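CAS6A (Thermus thermophilus, PDB 4C97) is a Cas6-family endoribonuclease that probably cleaves CRISPR precursor transcripts into guide RNAs for antiviral defence. Local coordinates at residues S64-G69 / E156-L161. The protein carries 1 engineered substitution. Numbering follows the deposited sequence.
Sequences SLLVEG and EAFGPL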
loop_
_atom_site.group_PDB
_atom_site.type_symbol
_atom_site.label_atom_id
_atom_site.label_comp_id
_atom_site.label_asym_id
_atom_site.label_seq_id
_atom_site.Cartn_x
_atom_site.Cartn_y
_atom_site.Cartn_z
ATOM N N SER A 64 -1.676 -7.024 -2.969
ATOM C CA SER A 64 -2.137 -6.916 -1.592
ATOM C C SER A 64 -3.585 -7.245 -1.516
ATOM O O SER A 64 -4.389 -6.708 -2.274
ATOM C CB SER A 64 -2.023 -5.495 -1.024
ATOM O OG SER A 64 -0.706 -5.035 -1.006
ATOM N N LEU A 65 -3.895 -8.071 -0.528
ATOM C CA LEU A 65 -5.232 -8.583 -0.285
ATOM C C LEU A 65 -5.594 -8.227 1.138
ATOM O O LEU A 65 -4.914 -8.646 2.091
ATOM C CB LEU A 65 -5.266 -10.090 -0.500
ATOM C CG LEU A 65 -4.700 -10.527 -1.857
ATOM C CD1 LEU A 65 -4.542 -12.039 -1.945
ATOM C CD2 LEU A 65 -5.598 -9.994 -2.990
ATOM N N LEU A 66 -6.649 -7.426 1.272
ATOM C CA LEU A 66 -6.965 -6.764 2.545
ATOM C C LEU A 66 -8.103 -7.410 3.331
ATOM O O LEU A 66 -8.417 -6.987 4.456
ATOM C CB LEU A 66 -7.276 -5.276 2.301
ATOM C CG LEU A 66 -6.189 -4.522 1.543
ATOM C CD1 LEU A 66 -6.626 -3.086 1.362
ATOM C CD2 LEU A 66 -4.825 -4.584 2.235
ATOM N N VAL A 67 -8.711 -8.459 2.771
ATOM C CA VAL A 67 -9.783 -9.168 3.459
ATOM C C VAL A 67 -9.569 -10.665 3.242
ATOM O O VAL A 67 -9.052 -11.064 2.203
ATOM C CB VAL A 67 -11.188 -8.741 2.970
ATOM C CG1 VAL A 67 -11.413 -7.252 3.225
ATOM C CG2 VAL A 67 -11.356 -9.036 1.498
ATOM N N GLU A 68 -9.923 -11.455 4.251
ATOM C CA GLU A 68 -9.637 -12.902 4.279
ATOM C C GLU A 68 -10.197 -13.663 3.114
ATOM O O GLU A 68 -9.517 -14.504 2.552
ATOM C CB GLU A 68 -10.168 -13.547 5.571
ATOM C CG GLU A 68 -10.563 -15.059 5.457
ATOM C CD GLU A 68 -9.364 -16.023 5.462
ATOM O OE1 GLU A 68 -8.295 -15.658 5.999
ATOM O OE2 GLU A 68 -9.494 -17.153 4.942
ATOM N N GLY A 69 -11.464 -13.439 2.801
ATOM C CA GLY A 69 -12.103 -14.198 1.742
ATOM C C GLY A 69 -11.342 -14.085 0.438
ATOM O O GLY A 69 -11.128 -15.079 -0.287
ATOM N N GLU A 156 -10.463 1.221 8.508
ATOM C CA GLU A 156 -11.821 1.120 9.024
ATOM C C GLU A 156 -12.753 0.345 8.083
ATOM O O GLU A 156 -13.658 -0.336 8.560
ATOM C CB GLU A 156 -12.390 2.512 9.351
ATOM C CG GLU A 156 -11.714 3.142 10.551
ATOM C CD GLU A 156 -12.317 4.480 10.959
ATOM O OE1 GLU A 156 -13.067 5.079 10.155
ATOM O OE2 GLU A 156 -12.065 4.917 12.103
ATOM N N ALA A 157 -12.544 0.451 6.769
ATOM C CA ALA A 157 -13.333 -0.351 5.823
ATOM C C ALA A 157 -13.087 -1.840 5.953
ATOM O O ALA A 157 -14.034 -2.636 5.871
ATOM C CB ALA A 157 -13.059 0.081 4.409
ATOM N N PHE A 158 -11.824 -2.222 6.099
ATOM C CA PHE A 158 -11.485 -3.639 6.002
ATOM C C PHE A 158 -11.145 -4.360 7.293
ATOM O O PHE A 158 -11.188 -5.603 7.350
ATOM C CB PHE A 158 -10.366 -3.781 4.998
ATOM C CG PHE A 158 -10.698 -3.197 3.669
ATOM C CD1 PHE A 158 -11.883 -3.530 3.034
ATOM C CD2 PHE A 158 -9.855 -2.292 3.070
ATOM C CE1 PHE A 158 -12.203 -2.977 1.816
ATOM C CE2 PHE A 158 -10.173 -1.740 1.855
ATOM C CZ PHE A 158 -11.348 -2.084 1.237
ATOM N N GLY A 159 -10.819 -3.593 8.327
ATOM C CA GLY A 159 -10.452 -4.157 9.612
ATOM C C GLY A 159 -11.599 -4.239 10.600
ATOM O O GLY A 159 -12.726 -3.853 10.294
ATOM N N PRO A 160 -11.317 -4.750 11.799
ATOM C CA PRO A 160 -12.385 -5.070 12.745
ATOM C C PRO A 160 -12.773 -3.912 13.639
ATOM O O PRO A 160 -13.694 -4.093 14.424
ATOM C CB PRO A 160 -11.733 -6.140 13.615
ATOM C CG PRO A 160 -10.352 -5.604 13.754
ATOM C CD PRO A 160 -10.003 -5.146 12.342
ATOM N N LEU A 161 -12.098 -2.768 13.524
ATOM C CA LEU A 161 -12.182 -1.725 14.541
ATOM C C LEU A 161 -12.195 -0.341 13.922
ATOM O O LEU A 161 -11.451 -0.070 12.993
ATOM C CB LEU A 161 -10.950 -1.845 15.439
ATOM C CG LEU A 161 -10.917 -1.129 16.784
ATOM C CD1 LEU A 161 -12.088 -1.538 17.658
ATOM C CD2 LEU A 161 -9.594 -1.457 17.472
HETATM O O HOH W 1 -10.697 -7.914 6.581
#
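Leu66, the first residue beyond strand 58-65, meets the ring of Phe158, the last residue of helix 144-158. Its CB is directed toward segment 156-161, and with its chi1 of -54° swinging CG away from the carbonyl carbon, CD1 comes up against the CD2-CE2 side of the ring, 3.7 Å from Phe158 CD2. The approach to the ring is oblique. Val67 follows at the N-cap position of helix 68-79. Its CG1 bears on the other ortho carbon, 3.8 Å from Phe158 CD1, and also lies 4.0 Å from Phe158 CB. Leu66 and Val67 thus come in from the same side of the ring plane, at its CD2 and CD1 flanks, while Ala157 CB covers the opposite face, 3.9 Å from the plane.

No direct hydrogen bond joins the two segments. A water sits near both carbonyls, a long 3.3 Å from Leu66 O and 2.5 Å from Phe158 O; the second separation is too short to be trusted, so the bridge is doubtful. Leu66 O also accepts a hydrogen bond from Tyr110 OH, and Tyr110 touches Phe158 as well, while Pro47 packs against both Val67 and Phe158. This small apolar contact joins the strand-to-helix turn of the N-terminal sheet to the end of a helix in the C-terminal half, across the interface between the two ferredoxin-like (RAMP) domains characteristic of Cas6 proteins.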